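Local coordinates for integron gene cassette protein HFX_CASS2 (Uncultured bacterium, PDB 3FXH) that is of unknown function, a small all-helical protein encoded by a mobile integron gene cassette and assembled from two chains, at residues H32-E37 with Y77-S82. Sequence-based numbering, arbitrary orientation.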
loop_
_atom_site.group_PDB
_atom_site.type_symbol
_atom_site.label_atom_id
_atom_site.label_comp_id
_atom_site.label_asym_id
_atom_site.label_seq_id
_atom_site.Cartn_x
_atom_site.Cartn_y
_atom_site.Cartn_z
ATOM N N HIS A 32 3.983 6.650 -3.649
ATOM C CA HIS A 32 2.733 6.768 -2.892
ATOM C C HIS A 32 1.568 6.914 -3.871
ATOM O O HIS A 32 0.492 6.358 -3.664
ATOM C CB HIS A 32 2.774 7.965 -1.921
ATOM C CG HIS A 32 3.520 7.690 -0.649
ATOM N ND1 HIS A 32 3.071 8.107 0.584
ATOM C CD2 HIS A 32 4.686 7.039 -0.424
ATOM C CE1 HIS A 32 3.935 7.737 1.513
ATOM N NE2 HIS A 32 4.922 7.084 0.930
ATOM N N GLU A 33 1.801 7.649 -4.950
ATOM C CA GLU A 33 0.802 7.811 -5.994
ATOM C C GLU A 33 0.466 6.498 -6.702
ATOM O O GLU A 33 -0.695 6.225 -7.020
ATOM C CB GLU A 33 1.265 8.851 -7.017
ATOM C CG GLU A 33 0.524 8.773 -8.321
ATOM C CD GLU A 33 0.677 10.037 -9.137
ATOM O OE1 GLU A 33 1.434 10.030 -10.125
ATOM O OE2 GLU A 33 0.039 11.044 -8.778
ATOM N N ILE A 34 1.481 5.692 -6.986
ATOM C CA ILE A 34 1.209 4.397 -7.586
ATOM C C ILE A 34 0.313 3.568 -6.682
ATOM O O ILE A 34 -0.666 2.986 -7.135
ATOM C CB ILE A 34 2.493 3.612 -7.870
ATOM C CG1 ILE A 34 3.283 4.290 -8.991
ATOM C CG2 ILE A 34 2.155 2.174 -8.262
ATOM C CD1 ILE A 34 4.746 3.826 -9.075
ATOM N N ILE A 35 0.668 3.487 -5.407
ATOM C CA ILE A 35 -0.134 2.707 -4.468
ATOM C C ILE A 35 -1.581 3.196 -4.461
ATOM O O ILE A 35 -2.513 2.400 -4.577
ATOM C CB ILE A 35 0.468 2.699 -3.041
ATOM C CG1 ILE A 35 1.837 2.004 -3.062
ATOM C CG2 ILE A 35 -0.511 2.017 -2.056
ATOM C CD1 ILE A 35 2.555 1.959 -1.697
ATOM N N ARG A 36 -1.767 4.504 -4.364
ATOM C CA ARG A 36 -3.116 5.092 -4.401
ATOM C C ARG A 36 -3.905 4.685 -5.652
ATOM O O ARG A 36 -5.045 4.258 -5.557
ATOM C CB ARG A 36 -3.044 6.624 -4.311
ATOM C CG ARG A 36 -4.405 7.322 -4.418
ATOM C CD ARG A 36 -4.254 8.817 -4.664
ATOM N NE ARG A 36 -3.877 9.103 -6.049
ATOM C CZ ARG A 36 -2.836 9.852 -6.399
ATOM N NH1 ARG A 36 -2.060 10.379 -5.468
ATOM N NH2 ARG A 36 -2.575 10.076 -7.678
ATOM N N GLU A 37 -3.304 4.816 -6.831
ATOM C CA GLU A 37 -4.025 4.529 -8.069
ATOM C C GLU A 37 -4.287 3.034 -8.280
ATOM O O GLU A 37 -5.300 2.646 -8.841
ATOM C CB GLU A 37 -3.292 5.130 -9.260
ATOM C CG GLU A 37 -3.315 6.651 -9.198
ATOM C CD GLU A 37 -4.740 7.199 -9.238
ATOM O OE1 GLU A 37 -5.523 6.798 -10.139
ATOM O OE2 GLU A 37 -5.079 8.024 -8.362
ATOM N N TYR A 77 -0.272 12.372 -11.258
ATOM C CA TYR A 77 0.343 13.693 -11.267
ATOM C C TYR A 77 1.858 13.615 -11.439
ATOM O O TYR A 77 2.472 14.516 -12.008
ATOM C CB TYR A 77 -0.032 14.477 -10.011
ATOM C CG TYR A 77 -1.512 14.753 -9.918
ATOM C CD1 TYR A 77 -2.080 15.826 -10.592
ATOM C CD2 TYR A 77 -2.351 13.928 -9.175
ATOM C CE1 TYR A 77 -3.434 16.076 -10.523
ATOM C CE2 TYR A 77 -3.709 14.176 -9.100
ATOM C CZ TYR A 77 -4.243 15.251 -9.775
ATOM O OH TYR A 77 -5.590 15.506 -9.701
ATOM N N TYR A 78 2.456 12.534 -10.954
ATOM C CA TYR A 78 3.899 12.358 -11.089
ATOM C C TYR A 78 4.313 11.535 -12.304
ATOM O O TYR A 78 5.321 11.832 -12.941
ATOM C CB TYR A 78 4.485 11.729 -9.824
ATOM C CG TYR A 78 4.441 12.650 -8.634
ATOM C CD1 TYR A 78 3.340 12.664 -7.789
ATOM C CD2 TYR A 78 5.496 13.512 -8.355
ATOM C CE1 TYR A 78 3.286 13.511 -6.700
ATOM C CE2 TYR A 78 5.451 14.363 -7.264
ATOM C CZ TYR A 78 4.344 14.356 -6.442
ATOM O OH TYR A 78 4.287 15.187 -5.351
ATOM N N LEU A 79 3.540 10.499 -12.625
ATOM C CA LEU A 79 4.011 9.478 -13.559
ATOM C C LEU A 79 3.436 9.564 -14.978
ATOM O O LEU A 79 3.794 8.761 -15.842
ATOM C CB LEU A 79 3.806 8.084 -12.966
ATOM C CG LEU A 79 4.595 7.945 -11.655
ATOM C CD1 LEU A 79 4.018 6.871 -10.769
ATOM C CD2 LEU A 79 6.074 7.698 -11.929
ATOM N N ALA A 80 2.559 10.536 -15.213
ATOM C CA ALA A 80 2.053 10.798 -16.561
ATOM C C ALA A 80 3.055 11.658 -17.328
ATOM O O ALA A 80 3.397 12.749 -16.893
ATOM C CB ALA A 80 0.695 11.492 -16.499
ATOM N N ASP A 81 3.528 11.170 -18.467
ATOM C CA ASP A 81 4.533 11.909 -19.232
ATOM C C ASP A 81 4.007 13.241 -19.767
ATOM O O ASP A 81 4.781 14.065 -20.252
ATOM C CB ASP A 81 5.113 11.059 -20.364
ATOM C CG ASP A 81 4.062 10.603 -21.352
ATOM O OD1 ASP A 81 2.889 11.006 -21.203
ATOM O OD2 ASP A 81 4.413 9.840 -22.278
ATOM N N SER A 82 2.697 13.450 -19.667
ATOM C CA SER A 82 2.085 14.712 -20.079
ATOM C C SER A 82 1.880 15.629 -18.877
ATOM O O SER A 82 1.351 16.734 -19.005
ATOM C CB SER A 82 0.746 14.470 -20.781
ATOM O OG SER A 82 -0.283 14.209 -19.840
#
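The Glu33 carboxylate lies at the edges of two tyrosine rings, with its CD in the plane of the Tyr78 ring and OE2 near the plane of the Tyr77 ring, 3.8 Å from Tyr77 CD2. The Arg36 guanidinium carries Glu33 O above one face and Glu37 OE2 at its edge, and its plane is turned 66° from the Tyr77 ring. With CG anti to the backbone N (chi1 162°) and an extended chain, Glu33 reaches out from helix 24-43 to the backbone of the loop between helices 62-69 and 88-102. Its OE1 accepts from Tyr78 N at 2.8 Å on the syn side, and weakly from Leu79 N. OE2 takes Tyr77 N at 2.8 Å, also syn, and on its anti side Arg36 NH2 at 3.0 Å; both donors come from the same face of the carboxylate. Arg36 bends at chi3 and also sends NE to Glu37 OE2 at 2.8 Å, while NH2 bonds Lys75 O. Alongside, Leu79 CD1 approaches Ile34 CG1 to 3.2 Å, closer than usual for two carbons, the two side chains crossing at about a right angle and both touching Ile94. The buried carboxylate thus receives three consecutive backbone N-H groups, one of them weakly, which ties the start of this loop segment to helix 24-43; these donors and the Arg36 salt bridge would favour the ionised form of Glu33.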